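PDB 6EK4: PaxB from Photorhabdus luminescens, which probably acts as one component of a two-component alpha-helical pore-forming toxin of the YaxAB type, which perforates target-cell membranes. Local coordinates for residues A175-D180 with E259-I264; P205-L210 with L222-I227; S125-A130 with A308-A313. All blocks are in the same frame, centred on the assembly; numbering follows the deposited sequence.

Contact 1: residues A175-D180 with E259-I264; sequences AKLVVD and ERINQI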
loop_
_atom_site.group_PDB
_atom_site.type_symbol
_atom_site.label_atom_id
_atom_site.label_comp_id
_atom_site.label_asym_id
_atom_site.label_seq_id
_atom_site.Cartn_x
_atom_site.Cartn_y
_atom_site.Cartn_z
ATOM N N ALA A 175 -21.366 31.208 6.773
ATOM C CA ALA A 175 -22.146 31.667 5.620
ATOM C C ALA A 175 -23.391 32.456 6.031
ATOM O O ALA A 175 -23.780 33.402 5.344
ATOM C CB ALA A 175 -22.537 30.488 4.742
ATOM N N LYS A 176 -24.010 32.068 7.145
ATOM C CA LYS A 176 -25.164 32.793 7.678
ATOM C C LYS A 176 -24.744 34.150 8.245
ATOM O O LYS A 176 -25.406 35.160 8.012
ATOM C CB LYS A 176 -25.872 31.980 8.768
ATOM C CG LYS A 176 -27.282 32.477 9.073
ATOM C CD LYS A 176 -27.529 32.660 10.563
ATOM C CE LYS A 176 -28.819 33.427 10.818
ATOM N NZ LYS A 176 -28.908 33.927 12.217
ATOM N N LEU A 177 -23.648 34.163 8.997
ATOM C CA LEU A 177 -23.110 35.403 9.562
ATOM C C LEU A 177 -22.616 36.374 8.485
ATOM O O LEU A 177 -22.651 37.586 8.687
ATOM C CB LEU A 177 -21.979 35.100 10.555
ATOM C CG LEU A 177 -22.358 34.860 12.023
ATOM C CD1 LEU A 177 -23.678 34.116 12.184
ATOM C CD2 LEU A 177 -21.233 34.121 12.732
ATOM N N VAL A 178 -22.159 35.841 7.351
ATOM C CA VAL A 178 -21.680 36.672 6.242
ATOM C C VAL A 178 -22.820 37.483 5.620
ATOM O O VAL A 178 -22.640 38.665 5.321
ATOM C CB VAL A 178 -20.953 35.836 5.158
ATOM C CG1 VAL A 178 -20.734 36.645 3.883
ATOM C CG2 VAL A 178 -19.618 35.326 5.686
ATOM N N VAL A 179 -23.983 36.859 5.422
ATOM C CA VAL A 179 -25.140 37.589 4.885
ATOM C C VAL A 179 -25.713 38.549 5.931
ATOM O O VAL A 179 -26.054 39.681 5.602
ATOM C CB VAL A 179 -26.242 36.663 4.299
ATOM C CG1 VAL A 179 -25.663 35.775 3.206
ATOM C CG2 VAL A 179 -26.917 35.811 5.367
ATOM N N ASP A 180 -25.784 38.105 7.188
ATOM C CA ASP A 180 -26.237 38.961 8.294
ATOM C C ASP A 180 -25.364 40.210 8.426
ATOM O O ASP A 180 -25.862 41.295 8.730
ATOM C CB ASP A 180 -26.234 38.187 9.618
ATOM C CG ASP A 180 -27.314 37.117 9.680
ATOM O OD1 ASP A 180 -27.926 36.810 8.635
ATOM O OD2 ASP A 180 -27.546 36.575 10.782
ATOM N N GLU A 259 -16.019 39.823 14.497
ATOM C CA GLU A 259 -15.249 39.099 15.510
ATOM C C GLU A 259 -15.577 37.605 15.511
ATOM O O GLU A 259 -14.690 36.775 15.718
ATOM C CB GLU A 259 -15.508 39.689 16.902
ATOM C CG GLU A 259 -14.726 39.019 18.026
ATOM C CD GLU A 259 -14.949 39.670 19.380
ATOM O OE1 GLU A 259 -14.766 38.977 20.404
ATOM O OE2 GLU A 259 -15.306 40.868 19.431
ATOM N N ARG A 260 -16.846 37.270 15.282
ATOM C CA ARG A 260 -17.289 35.875 15.294
ATOM C C ARG A 260 -16.916 35.168 13.990
ATOM O O ARG A 260 -16.537 33.997 14.007
ATOM C CB ARG A 260 -18.799 35.781 15.547
ATOM C CG ARG A 260 -19.192 34.631 16.465
ATOM C CD ARG A 260 -20.695 34.562 16.709
ATOM N NE ARG A 260 -21.249 35.807 17.247
ATOM C CZ ARG A 260 -22.534 35.997 17.543
ATOM N NH1 ARG A 260 -23.424 35.022 17.372
ATOM N NH2 ARG A 260 -22.936 37.171 18.021
ATOM N N ILE A 261 -17.023 35.879 12.867
ATOM C CA ILE A 261 -16.618 35.342 11.562
ATOM C C ILE A 261 -15.109 35.094 11.526
ATOM O O ILE A 261 -14.658 34.057 11.037
ATOM C CB ILE A 261 -17.030 36.277 10.401
ATOM C CG1 ILE A 261 -18.553 36.265 10.234
ATOM C CG2 ILE A 261 -16.371 35.853 9.092
ATOM C CD1 ILE A 261 -19.085 37.336 9.307
ATOM N N ASN A 262 -14.341 36.052 12.039
ATOM C CA ASN A 262 -12.891 35.903 12.158
ATOM C C ASN A 262 -12.513 34.722 13.049
ATOM O O ASN A 262 -11.561 34.000 12.755
ATOM C CB ASN A 262 -12.262 37.190 12.701
ATOM C CG ASN A 262 -10.757 37.078 12.877
ATOM O OD1 ASN A 262 -10.043 36.658 11.965
ATOM N ND2 ASN A 262 -10.268 37.451 14.056
ATOM N N GLN A 263 -13.265 34.531 14.130
ATOM C CA GLN A 263 -13.044 33.407 15.039
ATOM C C GLN A 263 -13.342 32.065 14.363
ATOM O O GLN A 263 -12.642 31.081 14.605
ATOM C CB GLN A 263 -13.899 33.565 16.304
ATOM C CG GLN A 263 -13.664 32.506 17.374
ATOM C CD GLN A 263 -12.223 32.457 17.851
ATOM O OE1 GLN A 263 -11.712 33.421 18.422
ATOM N NE2 GLN A 263 -11.563 31.327 17.621
ATOM N N ILE A 264 -14.374 32.029 13.523
ATOM C CA ILE A 264 -14.728 30.815 12.782
ATOM C C ILE A 264 -13.670 30.490 11.721
ATOM O O ILE A 264 -13.336 29.320 11.513
ATOM C CB ILE A 264 -16.133 30.929 12.142
ATOM C CG1 ILE A 264 -17.208 30.905 13.233
ATOM C CG2 ILE A 264 -16.385 29.794 11.156
ATOM C CD1 ILE A 264 -18.560 31.418 12.783
#

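Contact 2: residues P205-L210 with L222-I227; sequences PNISDL and LIKQAI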
loop_
_atom_site.group_PDB
_atom_site.type_symbol
_atom_site.label_atom_id
_atom_site.label_comp_id
_atom_site.label_asym_id
_atom_site.label_seq_id
_atom_site.Cartn_x
_atom_site.Cartn_y
_atom_site.Cartn_z
ATOM N N PRO A 205 -33.929 56.065 11.473
ATOM C CA PRO A 205 -35.343 56.318 11.194
ATOM C C PRO A 205 -36.169 55.040 11.052
ATOM O O PRO A 205 -35.673 54.033 10.546
ATOM C CB PRO A 205 -35.314 57.083 9.862
ATOM C CG PRO A 205 -33.999 56.747 9.251
ATOM C CD PRO A 205 -33.065 56.616 10.413
ATOM N N ASN A 206 -37.419 55.098 11.506
ATOM C CA ASN A 206 -38.355 53.986 11.346
ATOM C C ASN A 206 -38.748 53.807 9.884
ATOM O O ASN A 206 -38.449 54.650 9.036
ATOM C CB ASN A 206 -39.612 54.197 12.204
ATOM C CG ASN A 206 -39.439 53.716 13.635
ATOM O OD1 ASN A 206 -40.369 53.171 14.230
ATOM N ND2 ASN A 206 -38.248 53.912 14.194
ATOM N N ILE A 207 -39.427 52.700 9.602
ATOM C CA ILE A 207 -39.849 52.379 8.243
ATOM C C ILE A 207 -40.917 53.364 7.740
ATOM O O ILE A 207 -40.982 53.654 6.547
ATOM C CB ILE A 207 -40.338 50.909 8.146
ATOM C CG1 ILE A 207 -40.225 50.395 6.710
ATOM C CG2 ILE A 207 -41.757 50.754 8.690
ATOM C CD1 ILE A 207 -40.509 48.915 6.564
ATOM N N SER A 208 -41.733 53.882 8.658
ATOM C CA SER A 208 -42.775 54.859 8.326
ATOM C C SER A 208 -42.199 56.228 7.974
ATOM O O SER A 208 -42.731 56.926 7.111
ATOM C CB SER A 208 -43.752 55.020 9.495
ATOM O OG SER A 208 -44.320 53.777 9.865
ATOM N N ASP A 209 -41.116 56.608 8.651
ATOM C CA ASP A 209 -40.486 57.915 8.448
ATOM C C ASP A 209 -39.856 58.054 7.058
ATOM O O ASP A 209 -39.813 59.152 6.502
ATOM C CB ASP A 209 -39.420 58.167 9.523
ATOM C CG ASP A 209 -39.989 58.161 10.935
ATOM O OD1 ASP A 209 -39.200 57.999 11.889
ATOM O OD2 ASP A 209 -41.219 58.316 11.098
ATOM N N LEU A 210 -39.374 56.942 6.507
ATOM C CA LEU A 210 -38.705 56.939 5.202
ATOM C C LEU A 210 -39.651 57.226 4.032
ATOM O O LEU A 210 -39.211 57.704 2.985
ATOM C CB LEU A 210 -37.991 55.601 4.975
ATOM C CG LEU A 210 -36.830 55.294 5.927
ATOM C CD1 LEU A 210 -36.461 53.818 5.879
ATOM C CD2 LEU A 210 -35.618 56.154 5.605
ATOM N N LEU A 222 -36.140 50.708 -2.098
ATOM C CA LEU A 222 -34.739 50.289 -2.043
ATOM C C LEU A 222 -34.171 50.469 -0.633
ATOM O O LEU A 222 -33.698 49.509 -0.021
ATOM C CB LEU A 222 -33.899 51.088 -3.048
ATOM C CG LEU A 222 -32.473 50.593 -3.310
ATOM C CD1 LEU A 222 -32.466 49.537 -4.407
ATOM C CD2 LEU A 222 -31.561 51.754 -3.685
ATOM N N ILE A 223 -34.233 51.699 -0.125
ATOM C CA ILE A 223 -33.674 52.029 1.192
ATOM C C ILE A 223 -34.552 51.521 2.336
ATOM O O ILE A 223 -34.049 51.178 3.405
ATOM C CB ILE A 223 -33.426 53.551 1.362
ATOM C CG1 ILE A 223 -34.742 54.339 1.448
ATOM C CG2 ILE A 223 -32.558 54.078 0.226
ATOM C CD1 ILE A 223 -34.548 55.826 1.645
ATOM N N LYS A 224 -35.860 51.474 2.103
ATOM C CA LYS A 224 -36.815 51.040 3.120
ATOM C C LYS A 224 -36.617 49.563 3.474
ATOM O O LYS A 224 -36.799 49.166 4.624
ATOM C CB LYS A 224 -38.243 51.297 2.632
ATOM C CG LYS A 224 -39.302 51.322 3.720
ATOM C CD LYS A 224 -40.540 52.093 3.280
ATOM C CE LYS A 224 -41.136 51.548 1.989
ATOM N NZ LYS A 224 -42.483 52.114 1.711
ATOM N N GLN A 225 -36.229 48.763 2.483
ATOM C CA GLN A 225 -35.963 47.338 2.694
ATOM C C GLN A 225 -34.592 47.136 3.339
ATOM O O GLN A 225 -34.417 46.249 4.175
ATOM C CB GLN A 225 -36.037 46.567 1.369
ATOM C CG GLN A 225 -36.732 45.218 1.465
ATOM C CD GLN A 225 -38.246 45.349 1.515
ATOM O OE1 GLN A 225 -38.809 45.798 2.514
ATOM N NE2 GLN A 225 -38.914 44.957 0.432
ATOM N N ALA A 226 -33.622 47.959 2.940
ATOM C CA ALA A 226 -32.267 47.888 3.486
ATOM C C ALA A 226 -32.248 48.186 4.984
ATOM O O ALA A 226 -31.693 47.413 5.764
ATOM C CB ALA A 226 -31.346 48.847 2.746
ATOM N N ILE A 227 -32.866 49.298 5.375
ATOM C CA ILE A 227 -32.915 49.711 6.781
ATOM C C ILE A 227 -33.604 48.640 7.627
ATOM O O ILE A 227 -33.055 48.189 8.631
ATOM C CB ILE A 227 -33.653 51.061 6.962
ATOM C CG1 ILE A 227 -32.910 52.202 6.248
ATOM C CG2 ILE A 227 -33.826 51.397 8.441
ATOM C CD1 ILE A 227 -31.657 52.683 6.948
#

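Contact 3: residues S125-A130 with A308-A313; sequences SLRKEA and AWNIFA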
loop_
_atom_site.group_PDB
_atom_site.type_symbol
_atom_site.label_atom_id
_atom_site.label_comp_id
_atom_site.label_asym_id
_atom_site.label_seq_id
_atom_site.Cartn_x
_atom_site.Cartn_y
_atom_site.Cartn_z
ATOM N N SER A 125 22.539 -29.875 -2.570
ATOM C CA SER A 125 22.459 -28.517 -3.112
ATOM C C SER A 125 21.013 -28.023 -3.188
ATOM O O SER A 125 20.736 -26.868 -2.870
ATOM C CB SER A 125 23.106 -28.438 -4.497
ATOM O OG SER A 125 24.514 -28.543 -4.401
ATOM N N LEU A 126 20.103 -28.897 -3.613
ATOM C CA LEU A 126 18.679 -28.556 -3.683
ATOM C C LEU A 126 18.088 -28.337 -2.289
ATOM O O LEU A 126 17.301 -27.410 -2.084
ATOM C CB LEU A 126 17.893 -29.646 -4.422
ATOM C CG LEU A 126 18.093 -29.702 -5.940
ATOM C CD1 LEU A 126 17.706 -31.067 -6.490
ATOM C CD2 LEU A 126 17.301 -28.601 -6.632
ATOM N N ARG A 127 18.469 -29.190 -1.341
ATOM C CA ARG A 127 18.030 -29.056 0.050
ATOM C C ARG A 127 18.582 -27.781 0.694
ATOM O O ARG A 127 17.897 -27.131 1.486
ATOM C CB ARG A 127 18.451 -30.281 0.867
ATOM C CG ARG A 127 17.665 -31.541 0.535
ATOM C CD ARG A 127 16.335 -31.582 1.273
ATOM N NE ARG A 127 15.371 -32.480 0.637
ATOM C CZ ARG A 127 15.398 -33.811 0.705
ATOM N NH1 ARG A 127 16.353 -34.448 1.379
ATOM N NH2 ARG A 127 14.459 -34.517 0.083
ATOM N N LYS A 128 19.821 -27.436 0.348
ATOM C CA LYS A 128 20.462 -26.212 0.831
ATOM C C LYS A 128 19.698 -24.961 0.384
ATOM O O LYS A 128 19.566 -24.007 1.152
ATOM C CB LYS A 128 21.924 -26.164 0.355
ATOM C CG LYS A 128 22.689 -24.895 0.710
ATOM C CD LYS A 128 22.754 -23.923 -0.461
ATOM C CE LYS A 128 23.264 -22.557 -0.027
ATOM N NZ LYS A 128 24.641 -22.619 0.540
ATOM N N GLU A 129 19.199 -24.973 -0.851
ATOM C CA GLU A 129 18.407 -23.861 -1.384
ATOM C C GLU A 129 16.996 -23.832 -0.803
ATOM O O GLU A 129 16.423 -22.759 -0.618
ATOM C CB GLU A 129 18.332 -23.934 -2.913
ATOM C CG GLU A 129 19.669 -23.744 -3.615
ATOM C CD GLU A 129 20.291 -22.382 -3.362
ATOM O OE1 GLU A 129 19.549 -21.380 -3.306
ATOM O OE2 GLU A 129 21.530 -22.313 -3.223
ATOM N N ALA A 130 16.436 -25.007 -0.526
ATOM C CA ALA A 130 15.111 -25.107 0.084
ATOM C C ALA A 130 15.131 -24.585 1.519
ATOM O O ALA A 130 14.265 -23.804 1.911
ATOM C CB ALA A 130 14.619 -26.546 0.053
ATOM N N ALA A 308 9.440 -26.456 -5.038
ATOM C CA ALA A 308 10.094 -26.963 -6.245
ATOM C C ALA A 308 11.398 -27.696 -5.931
ATOM O O ALA A 308 11.635 -28.789 -6.446
ATOM C CB ALA A 308 10.353 -25.826 -7.224
ATOM N N TRP A 309 12.232 -27.103 -5.080
ATOM C CA TRP A 309 13.537 -27.692 -4.761
ATOM C C TRP A 309 13.400 -28.969 -3.930
ATOM O O TRP A 309 14.166 -29.915 -4.121
ATOM C CB TRP A 309 14.457 -26.690 -4.045
ATOM C CG TRP A 309 14.545 -25.315 -4.676
ATOM C CD1 TRP A 309 14.705 -24.132 -4.016
ATOM C CD2 TRP A 309 14.464 -24.983 -6.073
ATOM N NE1 TRP A 309 14.737 -23.088 -4.906
ATOM C CE2 TRP A 309 14.589 -23.582 -6.175
ATOM C CE3 TRP A 309 14.299 -25.733 -7.246
ATOM C CZ2 TRP A 309 14.557 -22.914 -7.400
ATOM C CZ3 TRP A 309 14.267 -25.066 -8.464
ATOM C CH2 TRP A 309 14.396 -23.671 -8.529
ATOM N N ASN A 310 12.435 -28.996 -3.013
ATOM C CA ASN A 310 12.152 -30.206 -2.234
ATOM C C ASN A 310 11.538 -31.317 -3.091
ATOM O O ASN A 310 11.779 -32.501 -2.844
ATOM C CB ASN A 310 11.247 -29.893 -1.034
ATOM C CG ASN A 310 12.009 -29.293 0.137
ATOM O OD1 ASN A 310 13.177 -29.609 0.367
ATOM N ND2 ASN A 310 11.341 -28.432 0.895
ATOM N N ILE A 311 10.747 -30.930 -4.091
ATOM C CA ILE A 311 10.236 -31.871 -5.090
ATOM C C ILE A 311 11.394 -32.406 -5.935
ATOM O O ILE A 311 11.513 -33.615 -6.137
ATOM C CB ILE A 311 9.166 -31.219 -5.997
ATOM C CG1 ILE A 311 7.840 -31.107 -5.237
ATOM C CG2 ILE A 311 8.961 -32.023 -7.279
ATOM C CD1 ILE A 311 6.812 -30.219 -5.907
ATOM N N PHE A 312 12.234 -31.495 -6.422
ATOM C CA PHE A 312 13.423 -31.849 -7.207
ATOM C C PHE A 312 14.331 -32.826 -6.461
ATOM O O PHE A 312 14.857 -33.768 -7.055
ATOM C CB PHE A 312 14.227 -30.586 -7.554
ATOM C CG PHE A 312 13.729 -29.841 -8.768
ATOM C CD1 PHE A 312 12.386 -29.855 -9.136
ATOM C CD2 PHE A 312 14.616 -29.091 -9.531
ATOM C CE1 PHE A 312 11.950 -29.155 -10.248
ATOM C CE2 PHE A 312 14.183 -28.389 -10.642
ATOM C CZ PHE A 312 12.849 -28.422 -11.001
ATOM N N ALA A 313 14.513 -32.592 -5.163
ATOM C CA ALA A 313 15.385 -33.426 -4.334
ATOM C C ALA A 313 14.836 -34.842 -4.173
ATOM O O ALA A 313 15.546 -35.819 -4.413
ATOM C CB ALA A 313 15.585 -32.783 -2.969
#

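Contact 1: residues A175-D180 with E259-I264
L177, on helix 149-193, and I261, on helix 247-321, meet where two antiparallel helices pass, their directions 152° apart and their local axes 9.9 Å from each other. K176 makes a salt bridge within its own helix, its NZ 3.3 Å from OD2 of D180; the hydrogen bond in that pair is weak. L177 carries the contact and meets three residues of 259-264. Its CB rests against the side of the I261 chain, 3.6 Å from CG1, while the branch methyl CD2 passes to the flank formed by I264 and R260. There CD2 of L177 lies 3.8 Å from the end methyl CD1 of I264, and it touches the aliphatic part of R260 as well, 4.0 Å from CD, the two side chains crossing at about a right angle. I261 has CG1 beside its backbone N (chi1 -70°) and an extended chi2 of 169°, which carries CD1 up to the first helix's backbone, 3.6 Å from the carbonyl O of L177. V178 follows at the margin: its CG2, placed beside the backbone N, approaches CD1 of I261 at 4.2 Å, again crosswise. Both isoleucines also touch K174 of helix 149-193; I261 reaches R181 and I264 reaches Q170. No hydrogen bond or salt bridge joins the two segments. Cohesion therefore comes from a thin apolar seam near the surface, in which the arginine contributes its methylenes and the K176-D180 ion pair stays within its own helix.

Contact 2: residues P205-L210 with L222-I227
I223 enters the contact through its end methyl: CD1 lies 4.1 Å from CD2 of L210, on the loop segment 205-210 that precedes helix 217-237. K224 comes next and packs through its chain. With CG anti to the backbone N (chi1 -161°), the lysine runs out past I207 and crosses that side chain at about a right angle; its CG is 3.3 Å from CG1 of I207, and its CD is 3.6 Å from the carbonyl O of I207. A bend at chi3 (56°) turns the end of the chain, whose NZ forms a salt bridge with D211, just beyond the loop segment. The backbone side of K224 is used too, since CD1 of L210 sits 3.9 Å from its CA. One turn further along, I227 receives the same leucine methyl, with CG1 3.9 Å from CD1 of L210, while its other branch, CG2, lies 3.8 Å from the carbonyl O of P205. L210 thus spreads its two methyls over one helix face, CD2 to I223 and CD1 to K224 and I227. On the loop side the turn has a weak hydrogen bond from N206 N to D209 OD1. Neighbouring helices add to the packing: the loop segment lies against helix 217-237 and, through P205 and L210, L196 of helix 196-199, while helix 149-193 packs on I223 and I227 of helix 217-237 through V190.

Contact 3: residues S125-A130 with A308-A313
L126 reaches from helix 101-141 toward W309 and F312 of helix 247-321, two helices that pass antiparallel at 159° with their local axes 8.4 Å apart. Its CG stands beside the backbone N (chi1 -73°), which directs both methyls to the partner helix. CD1 comes 3.7 Å from CB of F312, the two side chains crossing at about a right angle, and CD2 of L126 meets the same CB and CD2 of the F312 ring, approached obliquely. This leucine CD2 also nears the indole, 4.2 Å from CE3 of W309, along an oblique line. The indole reaches the first helix again a turn later, where CD1 of W309 lies 3.8 Å from CB of E129; beyond that CB the glutamate bends at chi2 and its carboxylate leads away. W309 CB settles close to the first helix's backbone, 3.5 Å from the carbonyl O of L126. Within its own helix, W309 turns its ring edge to F312, with CE2 of the phenyl in the indole plane.

A more polar group flanks this apolar centre. The bent chain of R127 swings its guanidinium toward helix 247-321 so that CB of A313 lies over one face, 3.6 Å from NE. OD1 of N310 stands at the guanidinium edge, 3.6 Å from NE, a contact without a hydrogen bond; the amide and guanidinium planes are 51° apart. The same OD1 is 3.4 Å from CB of A130. L68 of helix 42-73 touches L126 and W309, while F339 of helix 326-348 meets W309 and F312. Close antiparallel packing with alanines and large apolar side chains interleaved is typical of the core of a long helical bundle, here in an alpha-helical pore-forming toxin.

How the contacts relate
The three contacts are spread along an elongated, largely helical chain. Contact 3 lies on one side of the chain's centre and contacts 1 and 2 on the other; the centres of contacts 1 and 3 are about 74 Å apart, and those of contacts 2 and 3 about 97 Å. Helix 247-321 serves both contact 1 and contact 3, pairing antiparallel with helix 149-193 at one level and helix 101-141 at the other. In sequence, contact 3 encloses contact 1, which encloses contact 2, whose centre is about 25 Å from that of contact 1. The chain thus runs out to the loop 205-210 packed on helix 217-237, and helix 247-321 spans the centre of the chain from contact 1 to contact 3.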